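Local coordinates for protein GTN Reductase (Agrobacterium tumefaciens, PDB 5N6G) that binds flavin mononucleotide and probably reduces activated C=C bonds with NADH or NADPH, as an ene-reductase of the Old Yellow Enzyme family, at residues 124-129 and 140-145; 247-252 and 287-292; 264-269 and 300-305. One frame throughout, in Å; residues are numbered along the deposited sequence.

Contact 1: 124-129 and 140-145; sequences AKSKTY and AETSEP
Ala140 and Thr128 hold each other by two backbone hydrogen bonds, the hydrogen-bonded pair of a beta hairpin made of strands 127-131 and 137-141. The hairpin is an excursion from the TIM barrel of this Old Yellow Enzyme. Thr128 N gives its hydrogen to Ala140 O at 2.8 Å, and Ala140 N returns the bond to Thr128 O at 3.1 Å. Ala140 O also receives a CA-H...O contact from Lys127 CA. The CG2 methyl of Thr128 lies close to the same oxygen. The Thr128 hydroxyl is hydrogen-bonded to Gly64 O. Tyr129, next to the paired Thr128, lines the pocket of the bound 2-phenylacrylic acid.

Glu141 faces Lys127 in a non-hydrogen-bonded pair, and here the side chains diverge. The lysine chain bends at its last torsion (chi4 -60°), which brings Lys127 NZ back to Glu141 CG at 4.1 Å. The charged ends stay apart, with Lys127 NZ 4.8 Å from Glu141 OE2, so any attraction between them is probably modest.

Thr142 continues the pairing past the end of the strand. Thr142 N donates to Ser126 O at 3.1 Å, with the donor well above the carbonyl plane. The Thr142 CG2 methyl meets Thr128 CG2 at 4.2 Å. In the conformer described, it also packs near Ser126 CB, and Ser126 OG bonds to Asn238 OD1.

Beyond the hairpin the two segments are bridged by water. One water donates to both Ala124 O and Thr142 O. The hydroxyl of Ser143 accepts from Thr107 N. At the far end a second water accepts from Ala124 N and from Thr142 OG1, and donates to Ser143 O at 2.8 Å.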
loop_
_atom_site.group_PDB
_atom_site.type_symbol
_atom_site.label_atom_id
_atom_site.label_comp_id
_atom_site.label_asym_id
_atom_site.label_seq_id
_atom_site.Cartn_x
_atom_site.Cartn_y
_atom_site.Cartn_z
ATOM N N ALA A 124 -15.977 9.479 7.793
ATOM C CA ALA A 124 -16.045 8.974 6.422
ATOM C C ALA A 124 -17.346 8.234 6.186
ATOM O O ALA A 124 -17.816 7.491 7.053
ATOM C CB ALA A 124 -14.893 8.018 6.142
ATOM N N LYS A 125 -17.923 8.433 4.994
ATOM C CA LYS A 125 -19.018 7.597 4.520
ATOM C C LYS A 125 -18.369 6.373 3.891
ATOM O O LYS A 125 -18.202 6.253 2.677
ATOM C CB LYS A 125 -19.916 8.344 3.548
ATOM C CG LYS A 125 -21.186 7.549 3.209
ATOM C CD LYS A 125 -22.237 8.434 2.547
ATOM C CE LYS A 125 -23.322 7.604 1.873
ATOM N NZ LYS A 125 -23.120 7.525 0.394
ATOM N N SER A 126 -17.958 5.453 4.763
ATOM C CA SER A 126 -17.234 4.254 4.374
ATOM C C SER A 126 -17.716 3.108 5.253
ATOM O O SER A 126 -18.440 3.306 6.232
ATOM C CB SER A 126 -15.715 4.440 4.510
ATOM O OG SER A 126 -15.009 3.404 3.855
ATOM N N LYS A 127 -17.347 1.893 4.864
ATOM C CA LYS A 127 -17.758 0.702 5.581
ATOM C C LYS A 127 -16.542 -0.140 5.893
ATOM O O LYS A 127 -15.547 -0.111 5.172
ATOM C CB LYS A 127 -18.769 -0.132 4.774
ATOM C CG LYS A 127 -20.160 0.458 4.771
ATOM C CD LYS A 127 -21.110 -0.350 3.892
ATOM C CE LYS A 127 -22.526 0.210 3.942
ATOM N NZ LYS A 127 -23.077 0.186 5.323
ATOM N N THR A 128 -16.639 -0.903 6.976
ATOM C CA THR A 128 -15.534 -1.754 7.362
ATOM C C THR A 128 -16.048 -3.112 7.812
ATOM O O THR A 128 -17.250 -3.382 7.817
ATOM C CB THR A 128 -14.665 -1.126 8.456
ATOM O OG1 THR A 128 -13.627 -2.049 8.748
ATOM C CG2 THR A 128 -15.448 -0.824 9.740
ATOM N N TYR A 129 -15.107 -3.981 8.179
ATOM C CA TYR A 129 -15.392 -5.359 8.561
ATOM C C TYR A 129 -14.949 -5.525 10.007
ATOM O O TYR A 129 -13.777 -5.304 10.325
ATOM C CB TYR A 129 -14.660 -6.351 7.650
ATOM C CG TYR A 129 -14.449 -5.892 6.207
ATOM C CD1 TYR A 129 -15.370 -5.077 5.563
ATOM C CD2 TYR A 129 -13.323 -6.287 5.489
ATOM C CE1 TYR A 129 -15.174 -4.658 4.261
ATOM C CE2 TYR A 129 -13.127 -5.878 4.174
ATOM C CZ TYR A 129 -14.060 -5.062 3.573
ATOM O OH TYR A 129 -13.887 -4.646 2.276
ATOM N N ALA A 140 -19.955 -2.701 9.106
ATOM C CA ALA A 140 -20.327 -1.562 9.919
ATOM C C ALA A 140 -19.866 -0.300 9.213
ATOM O O ALA A 140 -18.884 -0.307 8.457
ATOM C CB ALA A 140 -19.720 -1.635 11.329
ATOM N N GLU A 141 -20.610 0.770 9.450
ATOM C CA GLU A 141 -20.136 2.083 9.039
ATOM C C GLU A 141 -18.931 2.443 9.886
ATOM O O GLU A 141 -18.874 2.108 11.077
ATOM C CB GLU A 141 -21.233 3.123 9.227
ATOM C CG GLU A 141 -22.495 2.818 8.427
ATOM C CD GLU A 141 -23.638 3.782 8.713
ATOM O OE1 GLU A 141 -23.388 4.869 9.275
ATOM O OE2 GLU A 141 -24.793 3.446 8.375
ATOM N N THR A 142 -17.973 3.137 9.280
ATOM C CA THR A 142 -16.816 3.589 10.038
ATOM C C THR A 142 -17.252 4.583 11.116
ATOM O O THR A 142 -18.231 5.315 10.974
ATOM C CB THR A 142 -15.742 4.193 9.132
ATOM O OG1 THR A 142 -16.299 5.202 8.282
ATOM C CG2 THR A 142 -15.121 3.080 8.280
ATOM N N SER A 143 -16.482 4.600 12.195
ATOM C CA SER A 143 -16.805 5.346 13.397
ATOM C C SER A 143 -16.405 6.813 13.263
ATOM O O SER A 143 -15.535 7.189 12.465
ATOM C CB SER A 143 -16.069 4.725 14.591
ATOM O OG SER A 143 -16.520 3.410 14.849
ATOM N N GLU A 144 -17.010 7.643 14.113
ATOM C CA GLU A 144 -16.636 9.057 14.209
ATOM C C GLU A 144 -15.194 9.196 14.686
ATOM O O GLU A 144 -14.876 8.704 15.783
ATOM C CB GLU A 144 -17.522 9.788 15.217
ATOM C CG GLU A 144 -18.959 9.847 14.900
ATOM C CD GLU A 144 -19.723 10.704 15.907
ATOM O OE1 GLU A 144 -19.349 10.740 17.111
ATOM O OE2 GLU A 144 -20.696 11.349 15.482
ATOM N N PRO A 145 -14.321 9.888 13.958
ATOM C CA PRO A 145 -12.930 10.043 14.391
ATOM C C PRO A 145 -12.728 11.267 15.266
ATOM O O PRO A 145 -13.537 12.194 15.280
ATOM C CB PRO A 145 -12.168 10.230 13.074
ATOM C CG PRO A 145 -13.170 10.951 12.218
ATOM C CD PRO A 145 -14.519 10.417 12.595
HETATM O O HOH W 1 -14.923 7.436 9.743
HETATM O O HOH W 2 -19.478 6.143 8.706
#

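Contact 2: 247-252 and 287-292; sequences PLYNYV and ASFKAA
Asn250 reaches across to helix 286-295 and touches three of its residues. The amide nitrogen Asn250 ND2 donates to Ser288 OG at 3.2 Å, in a fairly straight bond. The hydroxyl lies close to the amide plane. The other branch, Asn250 OD1, lies against the backbone and base of Phe289, 3.4 Å from Phe289 CA. Gln246, one turn earlier on the same helix, donates to OD1 through NE2. With a bond on each branch, the amide is probably well fixed in rotation.

Phe289 is the second main partner. Its CG stands anti to the backbone N (chi1 177°), which swings the ring across to helix 245-256. The ring meets that helix by its edge. Tyr249 O lies in the ring plane, 3.4 Å from Phe289 CE1, and Asn250 OD1 approaches the same edge. The Asn250 amide is nearly parallel to the ring, with 18° between the planes. Phe289 CE1 also packs on Tyr249 CB at 3.7 Å.

These are neighbouring outer helices of the TIM barrel. They run roughly parallel, 29° apart, with 8.6 Å between the axes of the short segments. Phe284 packs edge-to-face with the Phe289 ring.

Tyr249 starts toward the other helix, but its ring leads away. It packs on Glu186 and Leu189 of helix 184-189 and on Pro233. Further along, Ala292 points its methyl at Asn250. Ala292 CB lies 3.8 Å from Asn250 O and also touches CB and CG of that asparagine.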
loop_
_atom_site.group_PDB
_atom_site.type_symbol
_atom_site.label_atom_id
_atom_site.label_comp_id
_atom_site.label_asym_id
_atom_site.label_seq_id
_atom_site.Cartn_x
_atom_site.Cartn_y
_atom_site.Cartn_z
ATOM N N PRO A 247 -0.777 20.329 -8.487
ATOM C CA PRO A 247 0.270 21.048 -7.734
ATOM C C PRO A 247 0.635 20.352 -6.443
ATOM O O PRO A 247 1.801 20.401 -6.019
ATOM C CB PRO A 247 -0.340 22.443 -7.495
ATOM C CG PRO A 247 -1.788 22.308 -7.804
ATOM C CD PRO A 247 -1.950 21.177 -8.776
ATOM N N LEU A 248 -0.348 19.698 -5.813
ATOM C CA LEU A 248 -0.130 18.994 -4.563
ATOM C C LEU A 248 0.822 17.838 -4.762
ATOM O O LEU A 248 1.844 17.721 -4.059
ATOM C CB LEU A 248 -1.471 18.470 -4.060
ATOM C CG LEU A 248 -1.508 17.638 -2.781
ATOM C CD1 LEU A 248 -1.035 18.429 -1.564
ATOM C CD2 LEU A 248 -2.928 17.091 -2.608
ATOM N N TYR A 249 0.483 16.964 -5.708
ATOM C CA TYR A 249 1.251 15.744 -5.915
ATOM C C TYR A 249 2.572 16.008 -6.628
ATOM O O TYR A 249 3.564 15.338 -6.331
ATOM C CB TYR A 249 0.392 14.723 -6.656
ATOM C CG TYR A 249 -0.432 13.942 -5.674
ATOM C CD1 TYR A 249 0.075 12.786 -5.074
ATOM C CD2 TYR A 249 -1.676 14.400 -5.274
ATOM C CE1 TYR A 249 -0.668 12.081 -4.157
ATOM C CE2 TYR A 249 -2.415 13.720 -4.340
ATOM C CZ TYR A 249 -1.912 12.566 -3.784
ATOM O OH TYR A 249 -2.676 11.919 -2.857
ATOM N N ASN A 250 2.634 16.999 -7.519
ATOM C CA ASN A 250 3.927 17.366 -8.079
ATOM C C ASN A 250 4.855 17.852 -6.982
ATOM O O ASN A 250 6.032 17.502 -6.976
ATOM C CB ASN A 250 3.765 18.413 -9.175
ATOM C CG ASN A 250 3.330 17.806 -10.526
ATOM O OD1 ASN A 250 2.781 16.689 -10.594
ATOM N ND2 ASN A 250 3.566 18.552 -11.597
ATOM N N TYR A 251 4.339 18.624 -6.023
ATOM C CA TYR A 251 5.166 19.055 -4.898
ATOM C C TYR A 251 5.646 17.857 -4.093
ATOM O O TYR A 251 6.823 17.774 -3.731
ATOM C CB TYR A 251 4.394 20.023 -3.997
ATOM C CG TYR A 251 5.140 20.356 -2.722
ATOM C CD1 TYR A 251 6.078 21.369 -2.695
ATOM C CD2 TYR A 251 4.908 19.644 -1.562
ATOM C CE1 TYR A 251 6.777 21.653 -1.531
ATOM C CE2 TYR A 251 5.596 19.904 -0.421
ATOM C CZ TYR A 251 6.526 20.913 -0.400
ATOM O OH TYR A 251 7.242 21.206 0.759
ATOM N N VAL A 252 4.739 16.930 -3.788
ATOM C CA VAL A 252 5.101 15.758 -2.988
ATOM C C VAL A 252 6.258 15.014 -3.639
ATOM O O VAL A 252 7.262 14.705 -2.983
ATOM C CB VAL A 252 3.883 14.841 -2.789
ATOM C CG1 VAL A 252 4.305 13.471 -2.290
ATOM C CG2 VAL A 252 2.926 15.507 -1.790
ATOM N N ALA A 287 2.510 11.997 -16.743
ATOM C CA ALA A 287 3.859 12.288 -17.245
ATOM C C ALA A 287 4.485 13.480 -16.527
ATOM O O ALA A 287 5.689 13.479 -16.244
ATOM C CB ALA A 287 3.810 12.543 -18.744
ATOM N N SER A 288 3.697 14.531 -16.279
ATOM C CA SER A 288 4.190 15.706 -15.563
ATOM C C SER A 288 4.567 15.338 -14.136
ATOM O O SER A 288 5.570 15.819 -13.582
ATOM C CB SER A 288 3.101 16.788 -15.571
ATOM O OG SER A 288 3.424 17.864 -14.704
ATOM N N PHE A 289 3.755 14.480 -13.532
ATOM C CA PHE A 289 3.988 13.973 -12.186
ATOM C C PHE A 289 5.299 13.200 -12.110
ATOM O O PHE A 289 6.139 13.455 -11.230
ATOM C CB PHE A 289 2.773 13.113 -11.818
ATOM C CG PHE A 289 2.823 12.430 -10.492
ATOM C CD1 PHE A 289 3.000 13.134 -9.303
ATOM C CD2 PHE A 289 2.621 11.056 -10.421
ATOM C CE1 PHE A 289 2.996 12.473 -8.088
ATOM C CE2 PHE A 289 2.622 10.397 -9.218
ATOM C CZ PHE A 289 2.809 11.100 -8.049
ATOM N N LYS A 290 5.509 12.265 -13.042
ATOM C CA LYS A 290 6.766 11.528 -13.066
ATOM C C LYS A 290 7.940 12.455 -13.333
ATOM O O LYS A 290 9.013 12.292 -12.736
ATOM C CB LYS A 290 6.731 10.432 -14.127
ATOM C CG LYS A 290 7.996 9.591 -14.136
ATOM C CD LYS A 290 7.911 8.487 -15.162
ATOM C CE LYS A 290 9.148 7.598 -15.082
ATOM N NZ LYS A 290 9.282 6.719 -16.266
ATOM N N ALA A 291 7.760 13.438 -14.219
ATOM C CA ALA A 291 8.854 14.367 -14.490
ATOM C C ALA A 291 9.203 15.199 -13.268
ATOM O O ALA A 291 10.374 15.554 -13.082
ATOM C CB ALA A 291 8.512 15.279 -15.659
ATOM N N ALA A 292 8.215 15.511 -12.414
ATOM C CA ALA A 292 8.514 16.277 -11.203
ATOM C C ALA A 292 9.430 15.477 -10.286
ATOM O O ALA A 292 10.315 16.033 -9.631
ATOM C CB ALA A 292 7.222 16.639 -10.486
#

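Contact 3: 264-269 and 300-305; sequences IHVVEG and GLWIAN. With FMN (flavin mononucleotide), chain B.
The His265 imidazole has the CG2 methyl of Ile303 over one face, a CH-pi contact with the carbon 4.2 Å from the ring centroid. CB of Asn305 lies in the ring plane at its edge, 3.5 Å from His265 NE2. The other nitrogen, ND1, is hydrogen-bonded to Glu176 OE1. These residues belong to strands 263-267 and 301-305, parallel neighbours in the eight-stranded TIM barrel, joined by helix 286-295 as a beta-alpha-beta unit.

The Trp302 indole stands on the other side of the sheet, beside Ile264 and Val266. Trp302 CZ3 packs on Ile264 CB at 3.9 Å, and in the conformer given Val266 CG1 comes near Trp302 NE1. Both approaches to the indole are oblique. A water in the plane of the indole accepts from NE1 and donates to Glu268 OE2, which joins the two segments on this side. Glu268 also lays its carboxylate against the methyl of Ala304. Its OE1 forms a salt bridge with Arg275 and a hydrogen bond with Tyr308 OH.

Five backbone hydrogen bonds run between the segments, from Ile264 N to Leu301 O at one end to Glu268 N to Asn305 O at the other, the last just past strand 263-267. Four are fairly straight at the hydrogen; Asn305 N to Val266 O is more bent, at 132°.

Asn305 carries the sheet to the flavin mononucleotide. Its CG is anti to the backbone N (chi1 168°), which sends the amide along the side of Val267 toward the ribityl chain. ND2 has a second acceptor in Ala326 O of the next strand. The amide grips the cofactor at two points: FMN O3' donates to Asn305 OD1 at 2.6 Å, and Asn305 ND2 donates to FMN O5' at 3.0 Å.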
loop_
_atom_site.group_PDB
_atom_site.type_symbol
_atom_site.label_atom_id
_atom_site.label_comp_id
_atom_site.label_asym_id
_atom_site.label_seq_id
_atom_site.Cartn_x
_atom_site.Cartn_y
_atom_site.Cartn_z
ATOM N N ILE A 264 8.734 4.453 -6.097
ATOM C CA ILE A 264 7.452 5.138 -6.037
ATOM C C ILE A 264 6.451 4.242 -6.746
ATOM O O ILE A 264 6.674 3.854 -7.899
ATOM C CB ILE A 264 7.484 6.514 -6.738
ATOM C CG1 ILE A 264 8.724 7.337 -6.335
ATOM C CG2 ILE A 264 6.156 7.249 -6.502
ATOM C CD1 ILE A 264 8.743 7.759 -4.874
ATOM N N HIS A 265 5.354 3.920 -6.070
ATOM C CA HIS A 265 4.301 3.072 -6.600
ATOM C C HIS A 265 3.056 3.925 -6.770
ATOM O O HIS A 265 2.523 4.450 -5.786
ATOM C CB HIS A 265 4.070 1.900 -5.642
ATOM C CG HIS A 265 3.077 0.891 -6.100
ATOM N ND1 HIS A 265 2.856 -0.266 -5.393
ATOM C CD2 HIS A 265 2.235 0.852 -7.158
ATOM C CE1 HIS A 265 1.937 -0.989 -6.005
ATOM N NE2 HIS A 265 1.540 -0.336 -7.077
ATOM N N VAL A 266 2.604 4.091 -8.011
ATOM C CA VAL A 266 1.524 5.020 -8.330
ATOM C C VAL A 266 0.310 4.259 -8.845
ATOM O O VAL A 266 0.414 3.458 -9.785
ATOM C CB VAL A 266 1.981 6.079 -9.352
ATOM C CG1 VAL A 266 2.445 5.436 -10.649
ATOM C CG2 VAL A 266 0.871 7.081 -9.629
ATOM N N VAL A 267 -0.843 4.541 -8.240
ATOM C CA VAL A 267 -2.151 4.105 -8.724
ATOM C C VAL A 267 -2.623 5.141 -9.728
ATOM O O VAL A 267 -2.838 6.310 -9.380
ATOM C CB VAL A 267 -3.161 3.967 -7.569
ATOM C CG1 VAL A 267 -4.544 3.560 -8.087
ATOM C CG2 VAL A 267 -2.668 2.970 -6.513
ATOM N N GLU A 268 -2.823 4.710 -10.967
ATOM C CA GLU A 268 -3.239 5.585 -12.048
ATOM C C GLU A 268 -4.756 5.513 -12.179
ATOM O O GLU A 268 -5.301 4.520 -12.671
ATOM C CB GLU A 268 -2.532 5.180 -13.340
ATOM C CG GLU A 268 -1.019 5.326 -13.204
ATOM C CD GLU A 268 -0.234 4.796 -14.397
ATOM O OE1 GLU A 268 -0.631 3.771 -15.004
ATOM O OE2 GLU A 268 0.803 5.415 -14.706
ATOM N N GLY A 269 -5.435 6.565 -11.741
ATOM C CA GLY A 269 -6.881 6.611 -11.799
ATOM C C GLY A 269 -7.560 6.208 -10.506
ATOM O O GLY A 269 -6.976 6.201 -9.423
ATOM N N GLY A 300 14.315 6.465 -7.806
ATOM C CA GLY A 300 13.586 5.281 -7.415
ATOM C C GLY A 300 12.953 4.602 -8.610
ATOM O O GLY A 300 12.690 5.208 -9.645
ATOM N N LEU A 301 12.680 3.320 -8.433
ATOM C CA LEU A 301 11.968 2.559 -9.449
ATOM C C LEU A 301 10.530 3.065 -9.536
ATOM O O LEU A 301 9.850 3.220 -8.515
ATOM C CB LEU A 301 11.988 1.070 -9.083
ATOM C CG LEU A 301 11.577 0.116 -10.193
ATOM C CD1 LEU A 301 12.675 0.028 -11.226
ATOM C CD2 LEU A 301 11.260 -1.261 -9.620
ATOM N N TRP A 302 10.067 3.337 -10.747
ATOM C CA TRP A 302 8.738 3.895 -10.966
ATOM C C TRP A 302 7.794 2.740 -11.300
ATOM O O TRP A 302 7.832 2.201 -12.420
ATOM C CB TRP A 302 8.761 4.919 -12.097
ATOM C CG TRP A 302 7.524 5.736 -12.168
ATOM C CD1 TRP A 302 6.430 5.507 -12.962
ATOM C CD2 TRP A 302 7.224 6.914 -11.406
ATOM N NE1 TRP A 302 5.474 6.468 -12.735
ATOM C CE2 TRP A 302 5.938 7.344 -11.789
ATOM C CE3 TRP A 302 7.926 7.655 -10.450
ATOM C CZ2 TRP A 302 5.349 8.490 -11.265
ATOM C CZ3 TRP A 302 7.329 8.760 -9.905
ATOM C CH2 TRP A 302 6.055 9.168 -10.305
ATOM N N ILE A 303 6.941 2.386 -10.340
ATOM C CA ILE A 303 6.060 1.227 -10.424
ATOM C C ILE A 303 4.653 1.748 -10.635
ATOM O O ILE A 303 4.165 2.545 -9.835
ATOM C CB ILE A 303 6.103 0.363 -9.151
ATOM C CG1 ILE A 303 7.532 -0.051 -8.789
ATOM C CG2 ILE A 303 5.163 -0.816 -9.330
ATOM C CD1 ILE A 303 7.621 -0.782 -7.432
ATOM N N ALA A 304 3.996 1.291 -11.681
ATOM C CA ALA A 304 2.660 1.767 -11.999
ATOM C C ALA A 304 1.651 0.654 -11.801
ATOM O O ALA A 304 1.963 -0.520 -11.971
ATOM C CB ALA A 304 2.565 2.260 -13.440
ATOM N N ASN A 305 0.431 1.061 -11.469
ATOM C CA ASN A 305 -0.660 0.153 -11.187
ATOM C C ASN A 305 -1.966 0.736 -11.687
ATOM O O ASN A 305 -2.111 1.958 -11.814
ATOM C CB ASN A 305 -0.786 -0.096 -9.684
ATOM C CG ASN A 305 -2.066 -0.786 -9.330
ATOM O OD1 ASN A 305 -3.034 -0.157 -8.899
ATOM N ND2 ASN A 305 -2.099 -2.093 -9.528
HETATM N N1 FMN B . -4.327 -1.370 -2.253
HETATM C C2 FMN B . -3.432 -1.086 -1.250
HETATM O O2 FMN B . -2.640 -0.120 -1.329
HETATM N N3 FMN B . -3.379 -1.900 -0.140
HETATM C C4 FMN B . -4.191 -2.992 0.103
HETATM O O4 FMN B . -4.030 -3.683 1.109
HETATM C C4A FMN B . -5.152 -3.265 -0.944
HETATM N N5 FMN B . -5.937 -4.304 -0.806
HETATM C C5A FMN B . -6.737 -4.649 -1.882
HETATM C C6 FMN B . -7.491 -5.814 -1.798
HETATM C C7 FMN B . -8.221 -6.269 -2.887
HETATM C C7M FMN B . -8.997 -7.556 -2.757
HETATM C C8 FMN B . -8.213 -5.546 -4.085
HETATM C C8M FMN B . -8.941 -6.044 -5.303
HETATM C C9 FMN B . -7.479 -4.365 -4.169
HETATM C C9A FMN B . -6.735 -3.920 -3.077
HETATM N N10 FMN B . -5.892 -2.791 -3.167
HETATM C C10 FMN B . -5.111 -2.420 -2.109
HETATM C "C1'" FMN B . -5.735 -2.142 -4.477
HETATM C "C2'" FMN B . -4.792 -2.938 -5.369
HETATM O "O2'" FMN B . -3.464 -2.932 -4.833
HETATM C "C3'" FMN B . -4.744 -2.421 -6.807
HETATM O "O3'" FMN B . -4.395 -1.038 -6.806
HETATM C "C4'" FMN B . -6.063 -2.584 -7.561
HETATM O "O4'" FMN B . -6.520 -3.936 -7.470
HETATM C "C5'" FMN B . -5.956 -2.144 -9.009
HETATM O "O5'" FMN B . -5.007 -2.966 -9.717
HETATM P P FMN B . -5.409 -4.150 -10.754
HETATM O O1P FMN B . -6.161 -3.466 -11.875
HETATM O O2P FMN B . -6.320 -5.079 -9.970
HETATM O O3P FMN B . -4.111 -4.751 -11.153
HETATM O O HOH W 3 2.909 6.711 -14.087
#

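Overall arrangement
Reading from the N terminus, contact 1 comes first and closes a hairpin, with ten residues between its segments. It is complete before either other contact opens. Helix 245-256 then starts contact 2, and strand 263-267 starts contact 3. Helix 286-295 completes contact 2, and strand 301-305 completes contact 3, so these two cross along the chain. They also touch: Phe289 CE2 packs on Trp302 CH2 at 3.8 Å, joining the outer helices to the barrel wall. Contact 1 lies about 28 Å from contact 3, centre to centre, on the opposite side of the chain's centre. It ties together the hairpin beside the 2-phenylacrylic acid pocket, while contact 3 ties two barrel strands.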